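Local coordinates for Non-structural protein 3 (Porcine deltacoronavirus, PDB 6LN0), which probably combines a macro domain of the ADP-ribose-binding family with a papain-like cysteine protease that would cut the viral polyprotein, at residues A115-I121 / I146-V152; L103-Y107 / H133-F138; P313-I317 / V378-T382; C260-A264 / A397-Y401; F195-F200 / L228-C232. All blocks are in the same frame, centred on the assembly; numbering follows the deposited sequence.

Overall arrangement
The five contacts are spread along an elongated chain. Interactions 1 and 2 lie in the macro domain at one end, their centres 13 Å apart; they alternate along the chain, and helix 131-141, which carries one segment of interaction 2, packs on the strands of interaction 1 through Leu135 and Phe138. Interaction 5 follows near the middle, its centre 42 Å from that of interaction 1. Interactions 3 and 4 lie beyond it in the protease part, about 70 Å from interaction 1 but only 11 Å from each other, centre to centre. Both segments of interaction 3 fall between those of interaction 4 along the chain, and both contacts reach one mixed sheet. Macro and protease folds thus keep separate cores.

Interaction 1: residues A115-I121 / I146-V152; sequences AHYVIPI and IGRVTLV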
# COMPACT_ATOMS: atom_id res chain seq x y z
N ALA A 115 -25.98 17.24 -22.35
CA ALA A 115 -25.54 18.20 -23.35
C ALA A 115 -24.10 18.58 -23.05
O ALA A 115 -23.57 18.26 -21.98
CB ALA A 115 -26.42 19.46 -23.37
N HIS A 116 -23.48 19.30 -23.99
CA HIS A 116 -22.14 19.83 -23.80
C HIS A 116 -22.24 21.23 -23.20
O HIS A 116 -22.69 22.17 -23.86
CB HIS A 116 -21.35 19.88 -25.10
CG HIS A 116 -20.11 20.70 -24.99
ND1 HIS A 116 -19.84 21.78 -25.80
CD2 HIS A 116 -19.07 20.62 -24.11
CE1 HIS A 116 -18.69 22.32 -25.45
NE2 HIS A 116 -18.19 21.63 -24.43
N TYR A 117 -21.79 21.38 -21.97
CA TYR A 117 -21.88 22.63 -21.24
C TYR A 117 -20.56 23.39 -21.33
O TYR A 117 -19.48 22.80 -21.26
CB TYR A 117 -22.23 22.37 -19.78
CG TYR A 117 -23.63 21.87 -19.58
CD1 TYR A 117 -24.69 22.76 -19.42
CD2 TYR A 117 -23.90 20.51 -19.53
CE1 TYR A 117 -25.99 22.31 -19.23
CE2 TYR A 117 -25.20 20.05 -19.34
CZ TYR A 117 -26.23 20.96 -19.19
OH TYR A 117 -27.52 20.52 -18.99
N VAL A 118 -20.66 24.71 -21.47
CA VAL A 118 -19.51 25.59 -21.40
C VAL A 118 -19.79 26.55 -20.27
O VAL A 118 -20.79 27.28 -20.30
CB VAL A 118 -19.28 26.33 -22.73
CG1 VAL A 118 -18.11 27.25 -22.62
CG2 VAL A 118 -19.05 25.33 -23.84
N ILE A 119 -18.95 26.53 -19.24
CA ILE A 119 -19.29 27.25 -18.03
C ILE A 119 -18.14 28.16 -17.61
O ILE A 119 -17.05 27.67 -17.25
CB ILE A 119 -19.68 26.29 -16.90
CG1 ILE A 119 -20.61 25.19 -17.41
CG2 ILE A 119 -20.36 27.03 -15.77
CD1 ILE A 119 -21.38 24.49 -16.32
N PRO A 120 -18.30 29.48 -17.69
CA PRO A 120 -17.45 30.37 -16.90
C PRO A 120 -17.60 30.04 -15.43
O PRO A 120 -18.71 29.93 -14.91
CB PRO A 120 -18.02 31.77 -17.22
CG PRO A 120 -19.38 31.51 -17.87
CD PRO A 120 -19.21 30.22 -18.59
N ILE A 121 -16.46 29.87 -14.75
CA ILE A 121 -16.50 29.56 -13.32
C ILE A 121 -17.30 30.63 -12.61
O ILE A 121 -17.11 31.84 -12.85
CB ILE A 121 -15.08 29.45 -12.76
CG1 ILE A 121 -14.36 28.29 -13.43
CG2 ILE A 121 -15.10 29.27 -11.26
CD1 ILE A 121 -12.88 28.42 -13.37
N ILE A 146 -22.50 12.79 -18.00
CA ILE A 146 -22.83 13.95 -18.82
C ILE A 146 -21.60 14.36 -19.63
O ILE A 146 -21.13 15.50 -19.56
CB ILE A 146 -23.39 15.07 -17.91
CG1 ILE A 146 -23.62 16.40 -18.62
CG2 ILE A 146 -22.51 15.28 -16.68
CD1 ILE A 146 -24.12 17.45 -17.67
N GLY A 147 -21.04 13.39 -20.37
CA GLY A 147 -20.00 13.58 -21.37
C GLY A 147 -18.99 14.69 -21.19
O GLY A 147 -18.52 14.96 -20.09
N ARG A 148 -18.66 15.35 -22.30
CA ARG A 148 -17.65 16.40 -22.29
C ARG A 148 -18.22 17.70 -21.69
O ARG A 148 -19.34 18.11 -22.03
CB ARG A 148 -17.16 16.63 -23.71
CG ARG A 148 -16.24 17.81 -23.86
CD ARG A 148 -16.20 18.30 -25.31
NE ARG A 148 -15.27 19.42 -25.46
CZ ARG A 148 -15.47 20.48 -26.24
NH1 ARG A 148 -14.54 21.43 -26.27
NH2 ARG A 148 -16.56 20.60 -26.99
N VAL A 149 -17.46 18.32 -20.78
CA VAL A 149 -17.84 19.56 -20.11
C VAL A 149 -16.66 20.53 -20.11
O VAL A 149 -15.52 20.13 -19.86
CB VAL A 149 -18.31 19.33 -18.65
CG1 VAL A 149 -18.76 20.64 -18.04
CG2 VAL A 149 -19.44 18.33 -18.62
N THR A 150 -16.94 21.81 -20.34
CA THR A 150 -15.91 22.82 -20.52
C THR A 150 -16.12 23.95 -19.53
O THR A 150 -17.14 24.64 -19.59
CB THR A 150 -15.95 23.37 -21.95
OG1 THR A 150 -15.59 22.35 -22.88
CG2 THR A 150 -14.99 24.54 -22.08
N LEU A 151 -15.16 24.15 -18.64
CA LEU A 151 -15.13 25.34 -17.81
C LEU A 151 -14.14 26.33 -18.38
O LEU A 151 -13.18 25.97 -19.07
CB LEU A 151 -14.76 25.05 -16.37
CG LEU A 151 -15.33 23.84 -15.68
CD1 LEU A 151 -14.32 22.78 -15.90
CD2 LEU A 151 -15.48 24.12 -14.20
N VAL A 152 -14.36 27.60 -18.06
CA VAL A 152 -13.66 28.71 -18.69
C VAL A 152 -13.18 29.64 -17.60
O VAL A 152 -13.95 30.02 -16.71
CB VAL A 152 -14.57 29.46 -19.69
CG1 VAL A 152 -13.84 30.69 -20.23
CG2 VAL A 152 -15.01 28.53 -20.81
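His116 reaches across to Arg148 and Thr150, beside a parallel pairing of strands 117-120 and 146-152. With CG anti to the backbone N (chi1 167°), its ring is carried over to the other strand. CB and CG lie near the carbonyl O of Arg148, and CD2 comes closer to that oxygen, at 3.3 Å. CE1 sits under the guanidinium, 3.1 Å from Arg148 NH2, which stands over one ring face. The tip, NE2, meets Thr150 OG1 at 3.1 Å in the ring plane, in a nearly straight hydrogen bond (175°). On the far side of the ring ND1 bonds Ser29 OG, and the two bonds together fix its rotation. The guanidinium lies almost flat on the ring, planes 10° apart, and is itself held by a salt bridge to Glu15 and by the carbonyl of Lys25. Farther along, Tyr117 O takes the N-H of Thr150 (2.9 Å), Thr150 O that of Ile119, and Ile119 O that of Val152. The last donor stands above the carbonyl plane, whereas Ile121 N reaches Val152 O in plane at 3.2 Å. On the face that carries Val118 and Thr150, Val118 CG1 touches Val152 CG2; the end of Ile146 brings CD1 against Tyr117 CE2, whose side chain lies on the other face with Ile119. Helix 131-141 links the two strands, giving a beta-alpha-beta unit in the macro domain's central sheet.

Interaction 2: residues L103-Y107 / H133-F138; sequences LYQAY and HSLDAF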
# COMPACT_ATOMS: atom_id res chain seq x y z
N LEU A 103 -23.77 28.12 -4.18
CA LEU A 103 -22.90 27.75 -5.28
C LEU A 103 -23.24 26.35 -5.78
O LEU A 103 -23.33 26.11 -7.00
CB LEU A 103 -21.44 27.82 -4.84
CG LEU A 103 -20.61 29.07 -5.16
CD1 LEU A 103 -19.15 28.82 -4.85
CD2 LEU A 103 -20.80 29.50 -6.62
N TYR A 104 -23.43 25.41 -4.85
CA TYR A 104 -23.72 24.04 -5.24
C TYR A 104 -25.07 23.93 -5.92
O TYR A 104 -25.22 23.22 -6.92
CB TYR A 104 -23.66 23.10 -4.03
CG TYR A 104 -24.36 21.78 -4.27
CD1 TYR A 104 -23.73 20.75 -4.96
CD2 TYR A 104 -25.66 21.57 -3.82
CE1 TYR A 104 -24.38 19.55 -5.19
CE2 TYR A 104 -26.31 20.38 -4.05
CZ TYR A 104 -25.67 19.37 -4.73
OH TYR A 104 -26.32 18.18 -4.95
N GLN A 105 -26.08 24.61 -5.39
CA GLN A 105 -27.37 24.56 -6.04
C GLN A 105 -27.41 25.42 -7.31
O GLN A 105 -28.41 25.37 -8.04
CB GLN A 105 -28.48 24.97 -5.07
CG GLN A 105 -28.72 23.95 -3.93
CD GLN A 105 -29.58 22.76 -4.36
OE1 GLN A 105 -30.36 22.85 -5.32
NE2 GLN A 105 -29.45 21.64 -3.65
N ALA A 106 -26.35 26.19 -7.60
CA ALA A 106 -26.28 26.87 -8.88
C ALA A 106 -25.80 25.92 -9.97
O ALA A 106 -26.36 25.89 -11.07
CB ALA A 106 -25.37 28.09 -8.80
N TYR A 107 -24.78 25.11 -9.68
CA TYR A 107 -24.32 24.15 -10.67
C TYR A 107 -25.30 23.00 -10.85
O TYR A 107 -25.43 22.46 -11.96
CB TYR A 107 -22.95 23.60 -10.28
CG TYR A 107 -21.84 24.61 -10.35
CD1 TYR A 107 -21.52 25.39 -9.25
CD2 TYR A 107 -21.10 24.77 -11.51
CE1 TYR A 107 -20.50 26.31 -9.31
CE2 TYR A 107 -20.07 25.68 -11.58
CZ TYR A 107 -19.78 26.45 -10.47
OH TYR A 107 -18.75 27.36 -10.52
N HIS A 133 -14.00 27.14 -3.87
CA HIS A 133 -15.35 26.69 -3.54
C HIS A 133 -16.18 26.46 -4.79
O HIS A 133 -16.91 25.46 -4.88
CB HIS A 133 -16.03 27.70 -2.61
CG HIS A 133 -15.23 28.05 -1.40
ND1 HIS A 133 -15.67 28.94 -0.44
CD2 HIS A 133 -14.01 27.62 -0.98
CE1 HIS A 133 -14.76 29.05 0.51
NE2 HIS A 133 -13.74 28.26 0.20
N SER A 134 -16.09 27.39 -5.75
CA SER A 134 -16.80 27.21 -7.01
C SER A 134 -16.37 25.94 -7.72
O SER A 134 -17.21 25.14 -8.15
CB SER A 134 -16.61 28.42 -7.93
OG SER A 134 -17.67 29.34 -7.75
N LEU A 135 -15.06 25.75 -7.90
CA LEU A 135 -14.61 24.52 -8.54
C LEU A 135 -15.01 23.30 -7.72
O LEU A 135 -15.24 22.22 -8.29
CB LEU A 135 -13.11 24.56 -8.77
CG LEU A 135 -12.69 25.31 -10.03
CD1 LEU A 135 -11.29 24.94 -10.43
CD2 LEU A 135 -13.63 25.06 -11.20
N ASP A 136 -15.14 23.45 -6.40
CA ASP A 136 -15.52 22.34 -5.55
C ASP A 136 -17.03 22.10 -5.59
O ASP A 136 -17.48 20.95 -5.68
CB ASP A 136 -15.05 22.58 -4.11
CG ASP A 136 -15.36 21.41 -3.17
OD1 ASP A 136 -14.97 20.26 -3.49
OD2 ASP A 136 -16.02 21.67 -2.13
N ALA A 137 -17.82 23.18 -5.51
CA ALA A 137 -19.26 23.05 -5.70
C ALA A 137 -19.56 22.33 -7.00
O ALA A 137 -20.47 21.49 -7.07
CB ALA A 137 -19.92 24.43 -5.69
N PHE A 138 -18.76 22.59 -8.04
CA PHE A 138 -19.05 22.04 -9.35
C PHE A 138 -18.83 20.54 -9.39
O PHE A 138 -19.65 19.80 -9.94
CB PHE A 138 -18.20 22.74 -10.41
CG PHE A 138 -18.06 21.96 -11.68
CD1 PHE A 138 -19.11 21.89 -12.59
CD2 PHE A 138 -16.88 21.31 -11.98
CE1 PHE A 138 -18.98 21.18 -13.77
CE2 PHE A 138 -16.73 20.60 -13.15
CZ PHE A 138 -17.79 20.53 -14.05
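Two helices of the macro domain, 99-110 and 131-141, pack side by side through Ala137, which sits among Leu103, Tyr104 and Tyr107. The short axes pass 8.4 Å apart at an angle of 50°, an approach allowed by the small methyl: Ala137 CB lies 3.7 Å from Tyr104 N and 3.8 Å from Leu103 CB. Tyr107, one turn on from Leu103, spans Ala137 and Phe138. Its CG is anti to the carbonyl carbon (chi1 -68°), which swings the ring over to the second helix, where Phe138 CB rests on one face, 3.8 Å from the ring centroid, in a CH-pi contact. The Phe138 ring then leads away, presenting CD1 to Tyr107 CD2 at 3.7 Å, with the two ring planes 60° apart. At the other end both methyls of Leu103 abut Ser134 OG, CD1 and CD2 each 3.3 Å from it. The buried polar ends are satisfied by one residue of the loop after strand 117-120: Tyr107 OH bonds Leu122 N and Ser134 OG bonds Leu122 O. Beyond the contact, Phe138 reaches Val149 and Leu151 of strand 146-152, while Leu135 packs on Leu151 and on Trp162 and Leu165, so helix 131-141 packs on the sheet and also meets helices 99-110 and 158-165.

Interaction 3: residues P313-I317 / V378-T382; sequences PQQVI and VAIGT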
# COMPACT_ATOMS: atom_id res chain seq x y z
N PRO A 313 11.03 -22.36 18.93
CA PRO A 313 12.42 -22.44 18.48
C PRO A 313 12.63 -23.44 17.35
O PRO A 313 13.56 -23.25 16.57
CB PRO A 313 13.18 -22.84 19.76
CG PRO A 313 12.19 -23.52 20.58
CD PRO A 313 10.86 -22.87 20.30
N GLN A 314 11.80 -24.49 17.25
CA GLN A 314 11.90 -25.41 16.10
C GLN A 314 11.64 -24.67 14.80
O GLN A 314 12.32 -24.92 13.79
CB GLN A 314 10.90 -26.57 16.23
CG GLN A 314 11.05 -27.44 17.42
CD GLN A 314 10.03 -28.56 17.45
OE1 GLN A 314 9.00 -28.50 16.78
NE2 GLN A 314 10.32 -29.61 18.25
N GLN A 315 10.64 -23.77 14.79
CA GLN A 315 10.38 -22.90 13.65
C GLN A 315 11.64 -22.15 13.23
O GLN A 315 11.98 -22.09 12.05
CB GLN A 315 9.28 -21.90 14.00
CG GLN A 315 7.88 -22.24 13.50
CD GLN A 315 6.92 -21.04 13.65
OE1 GLN A 315 6.69 -20.55 14.76
NE2 GLN A 315 6.37 -20.57 12.53
N VAL A 316 12.35 -21.58 14.20
CA VAL A 316 13.52 -20.76 13.87
C VAL A 316 14.61 -21.63 13.25
O VAL A 316 15.09 -21.35 12.15
CB VAL A 316 14.02 -20.02 15.11
CG1 VAL A 316 15.31 -19.26 14.79
CG2 VAL A 316 12.93 -19.10 15.65
N ILE A 317 15.03 -22.69 13.95
CA ILE A 317 16.14 -23.48 13.43
C ILE A 317 15.78 -24.10 12.08
O ILE A 317 16.64 -24.25 11.21
CB ILE A 317 16.62 -24.54 14.45
CG1 ILE A 317 17.87 -25.21 13.91
CG2 ILE A 317 15.58 -25.62 14.71
CD1 ILE A 317 18.99 -24.22 13.64
N VAL A 378 20.42 -31.52 11.53
CA VAL A 378 19.61 -31.06 12.65
C VAL A 378 18.36 -31.91 12.71
O VAL A 378 17.72 -32.14 11.68
CB VAL A 378 19.23 -29.57 12.52
CG1 VAL A 378 18.15 -29.21 13.53
CG2 VAL A 378 20.45 -28.70 12.70
N ALA A 379 17.98 -32.35 13.90
CA ALA A 379 16.76 -33.12 14.10
C ALA A 379 15.86 -32.35 15.05
O ALA A 379 16.35 -31.71 15.99
CB ALA A 379 17.06 -34.51 14.67
N ILE A 380 14.56 -32.39 14.80
CA ILE A 380 13.60 -31.72 15.67
C ILE A 380 12.57 -32.74 16.10
O ILE A 380 12.17 -33.62 15.33
CB ILE A 380 12.92 -30.48 15.03
CG1 ILE A 380 12.31 -30.79 13.67
CG2 ILE A 380 13.88 -29.29 14.97
CD1 ILE A 380 11.33 -29.67 13.21
N GLY A 381 12.14 -32.60 17.34
CA GLY A 381 11.15 -33.46 17.96
C GLY A 381 11.04 -33.02 19.40
O GLY A 381 11.60 -31.99 19.77
N THR A 382 10.37 -33.81 20.23
CA THR A 382 10.41 -33.54 21.66
C THR A 382 10.66 -34.82 22.45
O THR A 382 9.92 -35.79 22.29
CB THR A 382 9.12 -32.90 22.15
OG1 THR A 382 8.81 -31.82 21.29
CG2 THR A 382 9.32 -32.40 23.58
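Ile317 and Gln314, one turn apart on helix 313-322, face Val378 and Ile380, alternate residues of strand 376-383. Ile317 splits its branches between them: CG1 meets Val378 CG1 at 4.0 Å, while CG2 meets Ile380 CG2 at 4.1 Å, the two isoleucine side chains sliding past each other in opposite directions. A chi1 of -174° sends Ile317 CG1 away from its own N and leaves CG2 to meet Ile380. Ile380 CG2 also touches Gln314 CG at 4.2 Å, so a single methyl fills the angle between the two helix residues. Beyond CG the glutamine chain runs out extended (chi2 -179°) toward the strand, bringing NE2 to 3.1 Å from Gly381 O. A firm partner of that amide lies one strand further on, where NE2 donates to Val418 O; the amide is thereby fixed at the end of an otherwise apolar contact. Helix and strand run nearly antiparallel (166°), with short axes 9.6 Å apart, as a helix lying along a sheet. In the papain-like fold of coronavirus proteases this would be the meeting of helical thumb and beta palm, consistent with the long sheet here. The strand is held from both sides: Val378 and Ile380 bond Ile345 through their backbones, and Ala379 bonds Thr420 of strand 416-423. The helix is backed by helix 260-270, Ile317 resting on Leu268 and Phe269 and Val316 on Phe261. At the helix start, Pro313 lies against Ile392 and Phe394 of strand 391-395.

Interaction 4: residues C260-A264 / A397-Y401; sequences CFVSA and AHCWY
The imidazole of His398 meets Cys260 obliquely: SG lies 3.6 Å from ND1, and the line from the ring centre to SG is 58° off the normal. The ring of Tyr411 also meets this imidazole. The other flat group, Phe261, leads away from the strand, Val262 CG2 over one face and Tyr300 meeting the ring edge-to-face. Cys260 SG stands between the backbone N and the carbonyl carbon (chi1 56°), which directs it at the strand; its CB rests 3.5 Å from Cys399 O. Cys399 answers from the strand, its sulfur tucked under the start of helix 260-270, 3.3 Å from Phe261 CA and 3.9 Å from Cys260 SG. One turn on, Ala264 CB lies against the strand backbone, 3.9 Å from Trp400 N. Within the helix, Cys260 O accepts hydrogen bonds from both Ala264 N and Ser263 OG, anchoring the first turn. Short axes of helix and strand pass 6.8 Å apart at 17°, so the two run side by side in the same direction. A cysteine at the N-terminal end of a helix facing a histidine at the start of a strand is the arrangement of the papain-like active site, and Cys260 and His398 are probably its catalytic pair.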
# COMPACT_ATOMS: atom_id res chain seq x y z
N CYS A 260 13.55 -15.28 23.18
CA CYS A 260 14.48 -16.38 23.45
C CYS A 260 14.37 -17.46 22.38
O CYS A 260 15.39 -18.06 22.02
CB CYS A 260 14.25 -16.96 24.86
SG CYS A 260 12.57 -17.52 25.22
N PHE A 261 13.17 -17.67 21.85
CA PHE A 261 13.00 -18.56 20.71
C PHE A 261 13.88 -18.17 19.52
O PHE A 261 14.22 -19.04 18.71
CB PHE A 261 11.53 -18.64 20.27
CG PHE A 261 11.06 -17.47 19.42
CD1 PHE A 261 10.84 -16.22 19.97
CD2 PHE A 261 10.79 -17.66 18.07
CE1 PHE A 261 10.38 -15.16 19.17
CE2 PHE A 261 10.34 -16.62 17.27
CZ PHE A 261 10.13 -15.37 17.82
N VAL A 262 14.30 -16.92 19.43
CA VAL A 262 15.17 -16.52 18.33
C VAL A 262 16.62 -16.79 18.68
O VAL A 262 17.34 -17.44 17.91
CB VAL A 262 14.95 -15.03 17.98
CG1 VAL A 262 15.96 -14.58 16.96
CG2 VAL A 262 13.55 -14.82 17.48
N SER A 263 17.08 -16.30 19.83
CA SER A 263 18.45 -16.57 20.28
C SER A 263 18.73 -18.07 20.34
O SER A 263 19.82 -18.51 19.95
CB SER A 263 18.71 -15.92 21.64
OG SER A 263 17.64 -16.19 22.55
N ALA A 264 17.80 -18.87 20.83
CA ALA A 264 18.07 -20.30 20.89
C ALA A 264 18.25 -20.88 19.48
O ALA A 264 19.15 -21.70 19.24
CB ALA A 264 16.96 -21.02 21.65
N ALA A 397 7.85 -22.00 29.09
CA ALA A 397 7.79 -20.91 28.10
C ALA A 397 9.11 -20.18 27.95
O ALA A 397 9.14 -19.03 27.51
CB ALA A 397 6.67 -19.92 28.43
N HIS A 398 10.22 -20.81 28.34
CA HIS A 398 11.55 -20.31 28.07
C HIS A 398 12.29 -21.39 27.29
O HIS A 398 12.01 -22.58 27.46
CB HIS A 398 12.30 -19.95 29.37
CG HIS A 398 13.65 -19.34 29.16
ND1 HIS A 398 13.84 -18.15 28.49
CD2 HIS A 398 14.88 -19.74 29.56
CE1 HIS A 398 15.13 -17.85 28.47
NE2 HIS A 398 15.79 -18.81 29.11
N CYS A 399 13.20 -20.97 26.42
CA CYS A 399 13.97 -21.91 25.61
C CYS A 399 15.37 -21.36 25.46
O CYS A 399 15.57 -20.14 25.48
CB CYS A 399 13.31 -22.16 24.24
SG CYS A 399 13.26 -20.78 23.15
N TRP A 400 16.34 -22.26 25.31
CA TRP A 400 17.71 -21.79 25.41
C TRP A 400 18.61 -22.80 24.73
O TRP A 400 18.30 -24.00 24.68
CB TRP A 400 18.13 -21.60 26.88
CG TRP A 400 18.23 -22.89 27.64
CD1 TRP A 400 19.32 -23.71 27.72
CD2 TRP A 400 17.20 -23.52 28.44
NE1 TRP A 400 19.04 -24.80 28.51
CE2 TRP A 400 17.75 -24.71 28.96
CE3 TRP A 400 15.88 -23.19 28.76
CZ2 TRP A 400 17.03 -25.57 29.79
CZ3 TRP A 400 15.16 -24.05 29.58
CH2 TRP A 400 15.74 -25.22 30.09
N TYR A 401 19.73 -22.30 24.22
CA TYR A 401 20.73 -23.18 23.63
C TYR A 401 21.60 -23.79 24.72
O TYR A 401 21.94 -23.14 25.71
CB TYR A 401 21.60 -22.41 22.65
CG TYR A 401 22.80 -23.19 22.20
CD1 TYR A 401 22.66 -24.44 21.61
CD2 TYR A 401 24.08 -22.68 22.36
CE1 TYR A 401 23.77 -25.16 21.20
CE2 TYR A 401 25.19 -23.39 21.95
CZ TYR A 401 25.03 -24.64 21.37
OH TYR A 401 26.13 -25.35 20.96

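Interaction 5: residues F195-F200 / L228-C232; sequences FDGEDF and LQQYC
Cys232 places its sulfur in the plane of the Phe195 ring rather than over it: SG meets the edge at CD2, 3.7 Å away, in a sulfur-aromatic contact 85° off the ring normal. Leu228, one helical turn earlier, takes a face of the same ring, its CB 3.9 Å from the centroid in a CH-pi contact. With chi1 near -165° the Phe195 ring stretches out opposite its own amide nitrogen to the helix, with a face toward Leu228 and an edge toward Cys232. Leu228 CD1 reaches on to Phe200 CZ at 3.8 Å, and Phe195 CD1 stands over the centre of the Phe200 face. Gly197, with positive phi (97°), turns the loop close to the helix; its CA lies 3.9 Å from Cys232 SG and its carbonyl O 3.3 Å from Gln229 CG. Gln229 bends at chi2 across the loop, and Glu198 OE1 approaches its CG at 3.4 Å. A backbone bond from Asp196 N to Asp199 O, 2.9 Å, keeps the turn compact. Leu211 of strand 209-212 touches both Phe195 and Cys232, continuing this core into the small sheet. The contact seats a loop of that sheet, probably the ubiquitin-like domain preceding the protease, on helix 228-237, which would be among the first helices of the papain-like fold.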
# COMPACT_ATOMS: atom_id res chain seq x y z
N PHE A 195 -0.43 -0.47 -0.28
CA PHE A 195 -0.58 -1.68 0.52
C PHE A 195 -0.72 -1.33 1.99
O PHE A 195 0.10 -0.58 2.55
CB PHE A 195 0.61 -2.62 0.29
CG PHE A 195 0.37 -4.01 0.78
CD1 PHE A 195 -0.49 -4.86 0.12
CD2 PHE A 195 1.01 -4.47 1.93
CE1 PHE A 195 -0.72 -6.15 0.58
CE2 PHE A 195 0.79 -5.76 2.39
CZ PHE A 195 -0.07 -6.59 1.72
N ASP A 196 -1.75 -1.88 2.61
CA ASP A 196 -2.23 -1.66 3.96
C ASP A 196 -1.43 -2.40 5.03
O ASP A 196 -1.61 -2.13 6.23
CB ASP A 196 -3.68 -2.15 4.01
CG ASP A 196 -4.43 -1.66 5.19
OD1 ASP A 196 -4.28 -0.46 5.53
OD2 ASP A 196 -5.19 -2.47 5.76
N GLY A 197 -0.57 -3.34 4.64
CA GLY A 197 -0.07 -4.34 5.54
C GLY A 197 -0.82 -5.66 5.46
O GLY A 197 -0.26 -6.70 5.81
N GLU A 198 -2.07 -5.63 4.98
CA GLU A 198 -2.88 -6.82 4.74
C GLU A 198 -3.34 -6.94 3.29
O GLU A 198 -3.37 -8.05 2.75
CB GLU A 198 -4.11 -6.81 5.66
CG GLU A 198 -4.35 -8.13 6.41
CD GLU A 198 -3.30 -8.43 7.50
OE1 GLU A 198 -2.47 -9.36 7.30
OE2 GLU A 198 -3.32 -7.75 8.55
N ASP A 199 -3.67 -5.83 2.65
CA ASP A 199 -4.31 -5.85 1.34
C ASP A 199 -4.11 -4.50 0.67
O ASP A 199 -3.79 -3.51 1.34
CB ASP A 199 -5.80 -6.18 1.49
CG ASP A 199 -6.42 -5.48 2.69
OD1 ASP A 199 -6.35 -4.23 2.74
OD2 ASP A 199 -6.94 -6.18 3.60
N PHE A 200 -4.30 -4.46 -0.64
CA PHE A 200 -4.15 -3.21 -1.38
C PHE A 200 -5.33 -2.29 -1.11
O PHE A 200 -6.43 -2.76 -0.79
CB PHE A 200 -3.98 -3.48 -2.86
CG PHE A 200 -2.71 -4.23 -3.20
CD1 PHE A 200 -1.51 -3.55 -3.36
CD2 PHE A 200 -2.71 -5.61 -3.32
CE1 PHE A 200 -0.35 -4.23 -3.67
CE2 PHE A 200 -1.55 -6.29 -3.63
CZ PHE A 200 -0.37 -5.60 -3.81
N LEU A 228 3.81 -10.13 1.15
CA LEU A 228 3.84 -8.70 1.43
C LEU A 228 3.44 -8.39 2.86
O LEU A 228 3.97 -7.44 3.45
CB LEU A 228 2.92 -7.95 0.46
CG LEU A 228 3.39 -7.94 -0.99
CD1 LEU A 228 2.58 -6.95 -1.81
CD2 LEU A 228 4.86 -7.62 -1.08
N GLN A 229 2.47 -9.12 3.41
CA GLN A 229 2.19 -9.02 4.84
C GLN A 229 3.48 -9.20 5.64
O GLN A 229 3.84 -8.36 6.47
CB GLN A 229 1.16 -10.07 5.26
CG GLN A 229 -0.25 -9.80 4.83
CD GLN A 229 -0.61 -10.49 3.52
OE1 GLN A 229 0.16 -10.45 2.54
NE2 GLN A 229 -1.78 -11.13 3.49
N GLN A 230 4.19 -10.30 5.38
CA GLN A 230 5.43 -10.56 6.07
C GLN A 230 6.44 -9.46 5.80
O GLN A 230 7.18 -9.05 6.69
CB GLN A 230 5.98 -11.92 5.67
CG GLN A 230 5.03 -13.05 5.94
CD GLN A 230 5.60 -14.38 5.54
OE1 GLN A 230 5.87 -14.61 4.36
NE2 GLN A 230 5.80 -15.26 6.51
N TYR A 231 6.48 -8.96 4.57
CA TYR A 231 7.51 -7.99 4.24
C TYR A 231 7.30 -6.70 5.02
O TYR A 231 8.26 -6.09 5.50
CB TYR A 231 7.52 -7.72 2.73
CG TYR A 231 8.71 -6.91 2.30
CD1 TYR A 231 9.99 -7.41 2.40
CD2 TYR A 231 8.55 -5.62 1.84
CE1 TYR A 231 11.07 -6.66 2.04
CE2 TYR A 231 9.63 -4.86 1.47
CZ TYR A 231 10.88 -5.37 1.55
OH TYR A 231 11.95 -4.60 1.18
N CYS A 232 6.04 -6.29 5.18
CA CYS A 232 5.73 -5.12 6.00
C CYS A 232 6.19 -5.33 7.42
O CYS A 232 6.87 -4.46 7.99
CB CYS A 232 4.23 -4.87 5.97
SG CYS A 232 3.64 -4.05 4.52